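Local coordinates for Exo-beta-1,4-mannosidase (Rhizomucor miehei, PDB 4LYP), which hydrolyses terminal non-reducing beta-mannose residues of beta-mannosides as a family 5 glycoside hydrolase and also shows transglycosylation activity, at residues A[134-139]-A[218-223]; A[153-158]-A[235-240]; A[265-270]-A[277-282]; A[336-341]-A[385-390]; A[395-400]-A[424-429]. One frame throughout, in Å; residues are numbered along the deposited sequence.

Contact 1: residues A[134-139]-A[218-223]; sequences LLDTMD and TVNGKI
The side chains of Asp136 and Asn220 run past each other in opposite directions. Asn220 ND2 gives a hydrogen bond to Asp136 OD1 over 3.0 Å, with an N-H...O angle of 160°. The acceptor lies close to the amide plane and is used through its anti lone pair. The carboxylate and amide planes are turned 56° apart. Val219 comes to the same carboxylate from another direction, at about a right angle. Its CG1 rests 3.6 Å from Asp136 OD2. The Asn220 amide is also held from its oxygen side. Its OD1 accepts from Lys222 N at 3.1 Å, which makes an Asx turn and fixes the rotation of the amide. This is a surface contact on the outside of the TIM barrel. Helix 125-140 leads into strand 144-148, and the loop 218-223 lies between helix 197-213 and strand 230-234. One turn further along the helix, Asp139 meets Lys222. Lys222 NZ forms a salt bridge to Asp139 OD2 at 2.8 Å and arrives from above the carboxylate plane, 58° out of it. The lysine chain bends at chi3, which turns NZ back to the helix. NZ has a second carboxylate partner in Asp227. A water accepts from both Lys222 NZ and Asn220 ND2, and donates weakly to Leu135 O.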
# COMPACT_ATOMS: atom_id res chain seq x y z
N LEU A 134 -9.96 -9.18 -8.43
CA LEU A 134 -8.59 -9.06 -7.94
C LEU A 134 -8.25 -10.17 -6.97
O LEU A 134 -7.26 -10.89 -7.12
CB LEU A 134 -8.41 -7.67 -7.33
CG LEU A 134 -7.04 -7.46 -6.62
CD1 LEU A 134 -5.89 -7.59 -7.60
CD2 LEU A 134 -7.06 -6.09 -5.99
N LEU A 135 -9.14 -10.39 -5.99
CA LEU A 135 -8.88 -11.36 -4.97
C LEU A 135 -8.96 -12.78 -5.51
O LEU A 135 -8.21 -13.65 -5.07
CB LEU A 135 -9.84 -11.19 -3.79
CG LEU A 135 -9.54 -9.95 -2.93
CD1 LEU A 135 -10.66 -9.65 -1.93
CD2 LEU A 135 -8.22 -10.12 -2.18
N ASP A 136 -9.85 -13.04 -6.49
CA ASP A 136 -9.93 -14.34 -7.08
C ASP A 136 -8.67 -14.66 -7.91
O ASP A 136 -8.16 -15.80 -7.86
CB ASP A 136 -11.18 -14.50 -7.96
CG ASP A 136 -11.27 -15.90 -8.49
OD1 ASP A 136 -11.51 -16.80 -7.70
OD2 ASP A 136 -11.06 -16.08 -9.71
N THR A 137 -8.14 -13.66 -8.62
CA THR A 137 -6.95 -13.86 -9.42
C THR A 137 -5.75 -14.07 -8.53
O THR A 137 -4.89 -14.93 -8.78
CB THR A 137 -6.75 -12.71 -10.40
OG1 THR A 137 -7.97 -12.47 -11.13
CG2 THR A 137 -5.62 -12.94 -11.36
N MET A 138 -5.66 -13.30 -7.45
CA MET A 138 -4.59 -13.50 -6.43
C MET A 138 -4.66 -14.93 -5.91
O MET A 138 -3.62 -15.59 -5.76
CB MET A 138 -4.76 -12.50 -5.32
CG MET A 138 -4.33 -11.11 -5.79
SD MET A 138 -4.56 -9.85 -4.50
CE MET A 138 -3.29 -10.40 -3.38
N ASP A 139 -5.83 -15.42 -5.61
CA ASP A 139 -6.01 -16.80 -5.11
C ASP A 139 -5.39 -17.80 -6.12
O ASP A 139 -4.60 -18.66 -5.75
CB ASP A 139 -7.53 -17.08 -4.99
CG ASP A 139 -7.86 -18.38 -4.26
OD1 ASP A 139 -6.95 -19.11 -3.83
OD2 ASP A 139 -9.06 -18.61 -4.06
N THR A 218 -18.26 -12.27 -5.57
CA THR A 218 -19.23 -12.73 -6.55
C THR A 218 -18.64 -13.78 -7.50
O THR A 218 -19.39 -14.46 -8.22
CB THR A 218 -19.77 -11.53 -7.39
OG1 THR A 218 -18.67 -10.88 -8.06
CG2 THR A 218 -20.57 -10.55 -6.56
N VAL A 219 -17.30 -13.85 -7.57
CA VAL A 219 -16.63 -14.72 -8.50
C VAL A 219 -16.46 -16.13 -7.88
O VAL A 219 -16.72 -17.13 -8.50
CB VAL A 219 -15.29 -14.09 -8.90
CG1 VAL A 219 -14.49 -15.05 -9.83
CG2 VAL A 219 -15.53 -12.74 -9.58
N ASN A 220 -15.96 -16.18 -6.62
CA ASN A 220 -15.65 -17.44 -5.99
C ASN A 220 -16.49 -17.78 -4.77
O ASN A 220 -16.32 -18.85 -4.21
CB ASN A 220 -14.15 -17.56 -5.70
CG ASN A 220 -13.65 -16.55 -4.68
OD1 ASN A 220 -14.32 -16.21 -3.71
ND2 ASN A 220 -12.45 -16.11 -4.91
N GLY A 221 -17.41 -16.90 -4.36
CA GLY A 221 -18.38 -17.15 -3.30
C GLY A 221 -17.86 -16.96 -1.90
O GLY A 221 -18.66 -17.05 -0.97
N LYS A 222 -16.57 -16.72 -1.69
CA LYS A 222 -16.06 -16.58 -0.32
C LYS A 222 -16.48 -15.27 0.30
O LYS A 222 -16.41 -14.20 -0.36
CB LYS A 222 -14.52 -16.72 -0.30
CG LYS A 222 -14.07 -18.11 -0.64
CD LYS A 222 -12.56 -18.26 -0.58
CE LYS A 222 -11.87 -17.71 -1.86
NZ LYS A 222 -10.35 -17.73 -1.71
N ILE A 223 -16.85 -15.30 1.56
CA ILE A 223 -17.04 -14.04 2.30
C ILE A 223 -15.64 -13.53 2.65
O ILE A 223 -14.77 -14.30 3.07
CB ILE A 223 -17.87 -14.26 3.56
CG1 ILE A 223 -19.22 -14.93 3.19
CG2 ILE A 223 -18.08 -12.90 4.27
CD1 ILE A 223 -20.05 -14.18 2.32
O HOH W 1 -10.14 -15.07 -3.19

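Contact 2: residues A[153-158]-A[235-240]. With GAI (guanidine), chain C.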
# COMPACT_ATOMS: atom_id res chain seq x y z
N TRP A 153 -4.58 10.23 2.59
CA TRP A 153 -4.36 11.12 1.48
C TRP A 153 -5.51 11.15 0.51
O TRP A 153 -6.50 10.39 0.56
CB TRP A 153 -3.02 10.78 0.78
CG TRP A 153 -1.90 10.86 1.75
CD1 TRP A 153 -1.17 9.80 2.24
CD2 TRP A 153 -1.37 12.02 2.41
NE1 TRP A 153 -0.25 10.23 3.19
CE2 TRP A 153 -0.35 11.60 3.29
CE3 TRP A 153 -1.71 13.41 2.36
CZ2 TRP A 153 0.34 12.49 4.12
CZ3 TRP A 153 -1.04 14.27 3.21
CH2 TRP A 153 -0.02 13.83 4.08
N GLN A 154 -5.37 12.06 -0.48
CA GLN A 154 -6.51 12.49 -1.31
C GLN A 154 -6.74 11.66 -2.54
O GLN A 154 -7.76 11.83 -3.23
CB GLN A 154 -6.33 13.96 -1.72
CG GLN A 154 -5.19 14.27 -2.73
CD GLN A 154 -3.80 14.45 -2.11
OE1 GLN A 154 -3.44 13.86 -1.07
NE2 GLN A 154 -2.98 15.27 -2.78
N TRP A 155 -5.84 10.71 -2.86
CA TRP A 155 -5.89 10.01 -4.17
C TRP A 155 -6.91 8.94 -4.25
O TRP A 155 -7.19 8.42 -5.33
CB TRP A 155 -4.51 9.57 -4.56
CG TRP A 155 -3.76 8.70 -3.57
CD1 TRP A 155 -2.78 9.11 -2.67
CD2 TRP A 155 -3.86 7.23 -3.48
NE1 TRP A 155 -2.28 8.01 -2.02
CE2 TRP A 155 -2.88 6.85 -2.49
CE3 TRP A 155 -4.63 6.24 -4.07
CZ2 TRP A 155 -2.67 5.52 -2.12
CZ3 TRP A 155 -4.40 4.94 -3.72
CH2 TRP A 155 -3.42 4.57 -2.74
N SER A 156 -7.56 8.62 -3.12
CA SER A 156 -8.72 7.75 -3.10
C SER A 156 -9.90 8.48 -2.41
O SER A 156 -10.81 7.83 -1.88
CB SER A 156 -8.41 6.42 -2.43
OG SER A 156 -7.98 6.65 -1.10
N GLY A 157 -9.86 9.82 -2.36
CA GLY A 157 -10.83 10.58 -1.56
C GLY A 157 -10.30 10.64 -0.12
O GLY A 157 -9.68 11.64 0.26
N GLY A 158 -10.44 9.55 0.61
CA GLY A 158 -9.70 9.39 1.85
C GLY A 158 -10.33 10.18 3.03
O GLY A 158 -11.48 10.63 2.98
N ILE A 235 -5.84 -0.59 8.64
CA ILE A 235 -6.75 0.52 9.00
C ILE A 235 -6.84 1.53 7.84
O ILE A 235 -7.93 1.87 7.34
CB ILE A 235 -6.28 1.19 10.28
CG1 ILE A 235 -6.39 0.27 11.51
CG2 ILE A 235 -7.14 2.46 10.52
CD1 ILE A 235 -5.72 0.82 12.77
N ALA A 236 -5.68 2.10 7.47
CA ALA A 236 -5.68 3.14 6.46
C ALA A 236 -4.25 3.34 6.04
O ALA A 236 -3.29 3.09 6.76
CB ALA A 236 -6.24 4.49 6.98
N ASN A 237 -4.08 3.90 4.83
CA ASN A 237 -2.75 4.29 4.35
C ASN A 237 -2.31 5.58 5.09
O ASN A 237 -2.92 6.65 4.94
CB ASN A 237 -2.83 4.56 2.85
CG ASN A 237 -1.52 4.96 2.30
OD1 ASN A 237 -0.49 4.27 2.54
ND2 ASN A 237 -1.47 6.06 1.58
N GLU A 238 -1.21 5.45 5.86
CA GLU A 238 -0.45 6.60 6.41
C GLU A 238 -1.28 7.55 7.29
O GLU A 238 -1.25 8.75 7.08
CB GLU A 238 0.25 7.36 5.31
CG GLU A 238 1.17 6.49 4.46
CD GLU A 238 2.07 7.26 3.57
OE1 GLU A 238 1.97 8.53 3.50
OE2 GLU A 238 2.99 6.63 2.94
N PRO A 239 -1.91 7.06 8.37
CA PRO A 239 -2.44 8.04 9.33
C PRO A 239 -1.34 8.99 9.80
O PRO A 239 -0.22 8.56 10.03
CB PRO A 239 -2.96 7.18 10.48
CG PRO A 239 -3.02 5.79 9.97
CD PRO A 239 -2.00 5.68 8.86
N GLN A 240 -1.63 10.29 9.94
CA GLN A 240 -0.65 11.31 10.30
C GLN A 240 -0.77 11.68 11.78
O GLN A 240 -1.63 12.44 12.19
CB GLN A 240 -0.80 12.54 9.40
CG GLN A 240 -0.62 12.26 7.90
CD GLN A 240 0.78 11.80 7.59
OE1 GLN A 240 1.75 12.57 7.75
NE2 GLN A 240 0.97 10.54 7.21
C GAI C . 3.37 9.80 0.68
N1 GAI C . 3.72 8.54 0.96
N2 GAI C . 2.83 10.47 1.70
N3 GAI C . 3.47 10.31 -0.49
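Trp153 faces the Asn237-Glu238-Pro239 sequence, the signature that in family 5 glycoside hydrolases carries the acid/base glutamate at the end of a TIM-barrel strand. Glu238 probably has that role here. Trp153 NE1 donates to Glu238 OE1 at 2.8 Å. The bond is bent, at 142°, and the oxygen lies 22° out of the indole plane. Ring and carboxylate are nearly perpendicular. The same OE1 accepts from N2 of the bound guanidine at 2.8 Å, and OE2 takes guanidine N1 at the same length. His291 is a further partner of OE2. On the six-membered ring, next to the NE1 side, Trp153 CZ2 packs 3.6 Å from Gln240 CD. That amide is held by its NE2, which donates to Glu238 O and to Glu268. Asn237 ND2 lies in the Trp153 ring plane, at the edge, near CD1. Two residues on, Trp155 approaches Asn237 at about a right angle. Arg97 binds Asn237 OD1 and Asn151 binds ND2. The indole reaches the amide with Trp155 CZ2, 3.9 Å from Asn237 ND2.

Contact 3: residues A[265-270]-A[277-282]; sequences AGLESK and DRAHDH
Leu267 has its CG turned opposite the backbone N (chi1 -154°), and this sends both methyls to Ala279. On the helix, the His280 ring is swung to the backbone N side (chi1 -63°), which brings its CE1 to Leu267 and Ser269. Leu267 CD2 and CD1 straddle the Ala279 methyl, with CD2 3.7 Å from Ala279 CB. The same CD2 is 3.9 Å from His280 CE1. Ala279 CB also sits over the centre of one face of the His280 ring. Ser269 OG lies in the plane of that ring, at its edge, 3.7 Å from His280 CE1. The polar partner of this hydroxyl is Thr289 O. Ala265 completes the apolar patch, its CB 4.3 Å from Ala279 CB. Phe247 of helix 244-257 packs on both alanines. Ala279 O is buried here with no partner in the model. A water ties the polar side together. It accepts from Leu267 N at 3.0 Å and is hydrogen-bonded to His280 NE2 at 2.7 Å, so the imidazole is linked to the loop backbone through it. His280 O, at the end of the helix, accepts from Lys331. All the touching residues are buried. The loop leaves strand 262-264. This is a beta-alpha unit of the TIM barrel, in which the end of helix 273-280 packs on the loop that follows the strand.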
# COMPACT_ATOMS: atom_id res chain seq x y z
N ALA A 265 -1.70 -1.23 10.92
CA ALA A 265 -1.97 0.18 11.07
C ALA A 265 -1.72 1.02 9.84
O ALA A 265 -2.20 2.15 9.78
CB ALA A 265 -1.14 0.72 12.21
N GLY A 266 -0.89 0.58 8.88
CA GLY A 266 -0.54 1.36 7.68
C GLY A 266 0.41 2.50 7.89
O GLY A 266 0.44 3.42 7.04
N LEU A 267 1.19 2.49 8.98
CA LEU A 267 2.03 3.62 9.29
C LEU A 267 3.28 3.71 8.43
O LEU A 267 3.89 2.69 8.06
CB LEU A 267 2.49 3.54 10.75
CG LEU A 267 2.83 4.85 11.41
CD1 LEU A 267 1.56 5.65 11.76
CD2 LEU A 267 3.76 4.67 12.62
N GLU A 268 3.72 4.96 8.22
CA GLU A 268 5.04 5.21 7.56
C GLU A 268 6.21 4.83 8.45
O GLU A 268 7.28 4.45 7.99
CB GLU A 268 5.19 6.66 7.21
CG GLU A 268 4.24 7.21 6.12
CD GLU A 268 4.06 8.71 6.27
OE1 GLU A 268 4.58 9.50 5.49
OE2 GLU A 268 3.37 9.11 7.27
N SER A 269 6.07 5.08 9.79
CA SER A 269 7.19 5.01 10.71
C SER A 269 8.29 5.98 10.30
O SER A 269 9.49 5.66 10.34
CB SER A 269 7.70 3.59 10.87
OG SER A 269 6.67 2.76 11.37
N LYS A 270 7.92 7.21 9.94
CA LYS A 270 8.86 8.20 9.45
C LYS A 270 9.39 9.09 10.53
O LYS A 270 10.25 9.91 10.25
CB LYS A 270 8.31 8.99 8.34
CG LYS A 270 7.30 9.96 8.59
CD LYS A 270 7.06 10.93 7.32
CE LYS A 270 7.90 12.09 6.82
NZ LYS A 270 7.02 13.03 5.98
N ASP A 277 5.25 3.51 18.43
CA ASP A 277 4.52 2.81 19.48
C ASP A 277 3.06 3.25 19.57
O ASP A 277 2.17 2.48 19.88
CB ASP A 277 5.23 2.96 20.84
CG ASP A 277 6.54 2.23 20.87
OD1 ASP A 277 6.81 1.37 20.00
OD2 ASP A 277 7.31 2.42 21.84
N ARG A 278 2.83 4.53 19.31
CA ARG A 278 1.46 5.07 19.35
C ARG A 278 0.56 4.30 18.34
O ARG A 278 -0.61 4.05 18.62
CB ARG A 278 1.51 6.54 18.97
CG ARG A 278 0.19 7.21 18.76
CD ARG A 278 0.27 8.73 18.72
NE ARG A 278 1.16 9.17 17.62
CZ ARG A 278 1.75 10.35 17.54
NH1 ARG A 278 1.51 11.30 18.47
NH2 ARG A 278 2.62 10.61 16.50
N ALA A 279 1.13 3.92 17.20
CA ALA A 279 0.38 3.19 16.20
C ALA A 279 0.35 1.68 16.47
O ALA A 279 -0.62 1.00 16.18
CB ALA A 279 1.00 3.39 14.79
N HIS A 280 1.50 1.14 16.97
CA HIS A 280 1.69 -0.33 16.93
C HIS A 280 1.53 -1.03 18.28
O HIS A 280 1.34 -2.25 18.27
CB HIS A 280 3.07 -0.65 16.38
CG HIS A 280 3.25 -0.20 14.97
ND1 HIS A 280 4.21 0.68 14.57
CD2 HIS A 280 2.64 -0.63 13.81
CE1 HIS A 280 4.12 0.86 13.22
NE2 HIS A 280 3.21 0.06 12.75
N ASP A 281 1.64 -0.31 19.41
CA ASP A 281 1.59 -1.00 20.71
C ASP A 281 0.14 -1.16 21.15
O ASP A 281 -0.34 -0.49 22.07
CB ASP A 281 2.44 -0.22 21.73
CG ASP A 281 2.58 -0.96 23.05
OD1 ASP A 281 2.29 -2.14 23.11
OD2 ASP A 281 3.02 -0.32 24.00
N HIS A 282 -0.56 -2.05 20.49
CA HIS A 282 -1.96 -2.34 20.73
C HIS A 282 -2.19 -3.81 20.56
O HIS A 282 -1.59 -4.41 19.63
CB HIS A 282 -2.90 -1.57 19.77
CG HIS A 282 -2.74 -0.07 19.89
ND1 HIS A 282 -3.27 0.64 20.90
CD2 HIS A 282 -2.00 0.79 19.15
CE1 HIS A 282 -2.88 1.91 20.81
NE2 HIS A 282 -2.07 2.02 19.72
O HOH W 2 1.69 -0.04 10.53

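Contact 4: residues A[336-341]-A[385-390]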
# COMPACT_ATOMS: atom_id res chain seq x y z
N GLU A 336 6.43 -1.90 3.70
CA GLU A 336 5.31 -2.15 2.79
C GLU A 336 5.22 -1.05 1.70
O GLU A 336 4.34 -1.16 0.85
CB GLU A 336 3.98 -2.31 3.52
CG GLU A 336 3.47 -1.01 4.05
CD GLU A 336 2.10 -1.08 4.69
OE1 GLU A 336 1.52 -2.19 4.72
OE2 GLU A 336 1.62 -0.01 5.14
N GLU A 337 6.07 -0.03 1.77
CA GLU A 337 6.25 0.90 0.63
C GLU A 337 7.69 1.33 0.63
O GLU A 337 8.26 1.69 1.68
CB GLU A 337 5.46 2.21 0.76
CG GLU A 337 3.94 2.03 0.76
CD GLU A 337 3.22 3.36 0.58
OE1 GLU A 337 3.86 4.39 0.33
OE2 GLU A 337 1.95 3.37 0.69
N PHE A 338 8.24 1.47 -0.58
CA PHE A 338 9.46 2.25 -0.84
C PHE A 338 9.57 2.41 -2.32
O PHE A 338 9.03 1.59 -3.09
CB PHE A 338 10.74 1.59 -0.25
CG PHE A 338 11.19 0.38 -0.99
CD1 PHE A 338 10.57 -0.88 -0.86
CD2 PHE A 338 12.23 0.50 -1.93
CE1 PHE A 338 10.96 -1.97 -1.62
CE2 PHE A 338 12.62 -0.63 -2.69
CZ PHE A 338 12.00 -1.85 -2.52
N GLY A 339 10.36 3.40 -2.76
CA GLY A 339 10.52 3.54 -4.22
C GLY A 339 11.47 4.68 -4.51
O GLY A 339 11.96 5.40 -3.65
N MET A 340 11.78 4.80 -5.82
CA MET A 340 12.72 5.83 -6.32
C MET A 340 12.34 6.12 -7.77
O MET A 340 11.88 5.25 -8.50
CB MET A 340 14.16 5.35 -6.15
CG MET A 340 15.18 6.31 -6.67
SD MET A 340 16.89 5.92 -6.20
CE MET A 340 16.91 6.49 -4.49
N ALA A 341 12.61 7.38 -8.13
CA ALA A 341 12.36 7.91 -9.47
C ALA A 341 13.35 7.32 -10.48
O ALA A 341 14.37 6.70 -10.15
CB ALA A 341 12.54 9.42 -9.43
N SER A 385 10.52 -9.02 7.92
CA SER A 385 9.69 -10.03 7.28
C SER A 385 9.53 -9.88 5.77
O SER A 385 9.03 -10.78 5.16
CB SER A 385 8.32 -10.15 7.93
OG SER A 385 8.39 -10.80 9.18
N GLY A 386 9.99 -8.79 5.19
CA GLY A 386 9.96 -8.57 3.74
C GLY A 386 9.49 -7.16 3.45
O GLY A 386 9.67 -6.23 4.23
N SER A 387 8.97 -6.98 2.21
CA SER A 387 8.75 -5.64 1.69
C SER A 387 7.72 -5.68 0.55
O SER A 387 7.47 -6.75 -0.07
CB SER A 387 10.06 -5.02 1.17
OG SER A 387 10.64 -5.84 0.16
N ASN A 388 7.19 -4.50 0.25
CA ASN A 388 6.30 -4.32 -0.91
C ASN A 388 6.80 -3.08 -1.63
O ASN A 388 6.60 -1.94 -1.15
CB ASN A 388 4.83 -4.12 -0.55
CG ASN A 388 4.26 -5.22 0.28
OD1 ASN A 388 4.60 -5.37 1.45
ND2 ASN A 388 3.35 -6.02 -0.32
N PHE A 389 7.51 -3.22 -2.77
CA PHE A 389 7.93 -2.03 -3.51
C PHE A 389 6.69 -1.27 -4.00
O PHE A 389 5.62 -1.85 -4.25
CB PHE A 389 8.86 -2.39 -4.67
CG PHE A 389 8.22 -3.19 -5.76
CD1 PHE A 389 7.63 -2.55 -6.86
CD2 PHE A 389 8.19 -4.57 -5.76
CE1 PHE A 389 6.97 -3.25 -7.87
CE2 PHE A 389 7.57 -5.30 -6.75
CZ PHE A 389 6.99 -4.64 -7.82
N TRP A 390 6.86 0.07 -4.09
CA TRP A 390 5.78 0.96 -4.56
C TRP A 390 6.25 1.54 -5.89
O TRP A 390 7.17 2.33 -5.91
CB TRP A 390 5.54 2.06 -3.56
CG TRP A 390 4.47 2.99 -4.06
CD1 TRP A 390 4.57 3.95 -5.08
CD2 TRP A 390 3.09 2.98 -3.66
NE1 TRP A 390 3.35 4.52 -5.31
CE2 TRP A 390 2.40 3.93 -4.49
CE3 TRP A 390 2.35 2.25 -2.69
CZ2 TRP A 390 1.02 4.21 -4.33
CZ3 TRP A 390 0.98 2.51 -2.56
CH2 TRP A 390 0.33 3.48 -3.38
O HOH W 3 9.53 2.84 -7.14
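Glu337 and Trp390 lie side by side and point the same way, in the tight half of this contact. Glu337 OE2 is 3.5 Å from Trp390 CZ3. Glu337 OE1 lies 3.9 Å above the indole face, offset toward the rim, with the carboxylate and ring planes 36° apart. The carboxylate is also held by Trp293 at OE1 and Arg97 at OE2. Along the backbone, Trp390 N donates to Phe338 O at 2.8 Å and 162°. On the other side of the strand, Phe338 CE1 presses against Phe389, 3.7 Å from its CB. Glu337 CA also makes a CA-H...O contact with Asn388 O, at 3.4 Å. Glu336 O and Asn388 O, both acceptors, are not bonded to each other; Glu336 O accepts from Asn61. Beyond Phe338 the direct contacts thin out, though the site is still buried, and a water joins the two backbones. It accepts from Met340 N at 3.3 Å and donates to Trp390 O at 2.7 Å. The short strand segments run in the same general sense, 57° apart. They are neighbouring strands of the TIM barrel, and Glu337 near the end of the first is where family 5 enzymes carry their nucleophile, a role it probably has here.

Contact 5: residues A[395-400]-A[424-429]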
# COMPACT_ATOMS: atom_id res chain seq x y z
N GLU A 395 1.57 -3.19 -17.49
CA GLU A 395 1.38 -2.84 -18.89
C GLU A 395 1.03 -1.37 -19.04
O GLU A 395 1.01 -0.85 -20.18
CB GLU A 395 0.29 -3.71 -19.49
CG GLU A 395 0.63 -5.18 -19.48
CD GLU A 395 1.77 -5.50 -20.42
OE1 GLU A 395 1.60 -5.36 -21.68
OE2 GLU A 395 2.86 -5.69 -19.94
N GLY A 396 0.69 -0.66 -17.97
CA GLY A 396 0.41 0.77 -18.10
C GLY A 396 1.66 1.54 -18.43
O GLY A 396 2.78 1.09 -18.14
N ARG A 397 1.55 2.73 -19.04
CA ARG A 397 2.69 3.57 -19.35
C ARG A 397 2.27 5.01 -19.19
O ARG A 397 1.11 5.38 -19.59
CB ARG A 397 3.18 3.37 -20.82
CG ARG A 397 3.73 1.96 -21.09
CD ARG A 397 5.11 1.75 -20.40
NE ARG A 397 5.70 0.44 -20.76
CZ ARG A 397 5.35 -0.74 -20.23
NH1 ARG A 397 4.42 -0.84 -19.31
NH2 ARG A 397 6.04 -1.87 -20.51
N SER A 398 3.15 5.87 -18.74
CA SER A 398 2.79 7.27 -18.49
C SER A 398 2.55 8.04 -19.77
O SER A 398 2.01 9.17 -19.70
CB SER A 398 3.87 7.91 -17.69
OG SER A 398 5.13 7.82 -18.32
N THR A 399 2.92 7.47 -20.95
CA THR A 399 2.72 8.16 -22.22
C THR A 399 1.35 7.79 -22.81
O THR A 399 1.01 8.34 -23.86
CB THR A 399 3.85 7.71 -23.18
OG1 THR A 399 3.83 6.28 -23.26
CG2 THR A 399 5.20 8.25 -22.77
N TYR A 400 0.58 6.91 -22.20
CA TYR A 400 -0.69 6.47 -22.79
C TYR A 400 -1.83 7.43 -22.45
O TYR A 400 -1.79 8.14 -21.41
CB TYR A 400 -1.04 5.08 -22.23
CG TYR A 400 -0.18 3.97 -22.73
CD1 TYR A 400 -0.31 2.70 -22.12
CD2 TYR A 400 0.75 4.08 -23.79
CE1 TYR A 400 0.46 1.58 -22.57
CE2 TYR A 400 1.52 3.00 -24.22
CZ TYR A 400 1.36 1.78 -23.61
OH TYR A 400 2.14 0.71 -24.02
N TYR A 424 7.61 -0.77 -14.59
CA TYR A 424 6.92 -1.33 -15.75
C TYR A 424 7.33 -2.77 -15.98
O TYR A 424 8.41 -3.22 -15.55
CB TYR A 424 7.19 -0.48 -16.99
CG TYR A 424 6.74 0.94 -16.81
CD1 TYR A 424 5.40 1.26 -16.55
CD2 TYR A 424 7.64 1.98 -16.92
CE1 TYR A 424 4.96 2.57 -16.43
CE2 TYR A 424 7.25 3.30 -16.79
CZ TYR A 424 5.87 3.60 -16.58
OH TYR A 424 5.43 4.91 -16.52
N SER A 425 6.48 -3.50 -16.74
CA SER A 425 6.71 -4.92 -16.96
C SER A 425 8.05 -5.28 -17.55
O SER A 425 8.53 -6.39 -17.28
CB SER A 425 5.60 -5.42 -17.90
OG SER A 425 5.61 -4.68 -19.09
N ASN A 426 8.63 -4.39 -18.32
CA ASN A 426 9.95 -4.67 -18.92
C ASN A 426 11.05 -3.72 -18.44
O ASN A 426 12.09 -3.65 -19.06
CB ASN A 426 9.82 -4.63 -20.46
CG ASN A 426 9.39 -3.23 -20.94
OD1 ASN A 426 8.97 -2.40 -20.18
ND2 ASN A 426 9.46 -2.99 -22.23
N ASP A 427 10.87 -3.10 -17.28
CA ASP A 427 11.94 -2.31 -16.70
C ASP A 427 13.09 -3.21 -16.28
O ASP A 427 12.90 -4.40 -15.93
CB ASP A 427 11.43 -1.49 -15.52
CG ASP A 427 10.76 -0.20 -15.94
OD1 ASP A 427 10.77 0.19 -17.14
OD2 ASP A 427 10.21 0.49 -15.02
N THR A 428 14.28 -2.65 -16.23
CA THR A 428 15.48 -3.37 -15.74
C THR A 428 15.32 -3.76 -14.26
O THR A 428 15.90 -4.72 -13.77
CB THR A 428 16.76 -2.58 -15.95
OG1 THR A 428 16.56 -1.29 -15.37
CG2 THR A 428 17.06 -2.38 -17.42
N THR A 429 14.43 -3.04 -13.53
CA THR A 429 14.22 -3.34 -12.12
C THR A 429 13.53 -4.65 -11.90
O THR A 429 13.70 -5.26 -10.81
CB THR A 429 13.34 -2.23 -11.51
OG1 THR A 429 13.63 -0.97 -12.15
CG2 THR A 429 13.54 -2.14 -10.00
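Tyr424 and Arg397 bury more surface than the other residues here, and Ser425 follows. Arg397 lays its CD over the centre of the Tyr424 ring in a CH-pi contact, 4.0 Å from the centroid and 13° off the normal. The guanidinium then reaches on past the ring, where Tyr424 CB lies over its centre. Guanidinium and ring planes are 34° apart. A bend at chi2 (-72°) of Arg397 curls the chain back toward its own loop. There NH1 donates to Gly396 O at 2.8 Å and also to Gly394 O. At the other end of the phenol, Ser398 N gives a weak hydrogen bond to Tyr424 OH, 3.3 Å away. Two type I turns frame the contact, Arg397 to Tyr400 and Tyr424 to Asp427. They belong to the two loops flanking strand 423-424, next to the barrel strand 386-394. Ser425 OG accepts from Arg397 NH2 at 3.2 Å and lies in the guanidinium plane. It donates in turn to Glu395 OE2 at 3.1 Å, an oxygen that Gln87 also binds. A weak hydrogen bond links the same hydroxyl to Gly394 O. The serine hydroxyl thus relays between a cation and an anion, and the opposite charges may polarise its O-H.

Overall arrangement
Contacts 2, 3 and 4 form one cluster at the pocket where guanidine binds Glu238. Contact 2 meets contact 3 through Glu238 N and Gly266 O (2.9 Å). It meets contact 4 where Glu238 OE2 and Glu337 OE1 lie 3.5 Å apart, and where Trp155 CZ2 packs 3.8 Å from Trp390 CH2. The Glu337 side chain is about 4 Å from a bound guanidine. Contacts 3 and 4 touch through Gly266 and Glu336. Contact 5 stands off, its centre about 17 Å from that of contact 4. Contact 1 is remote, its centre at least about 25 Å from the centres of the others.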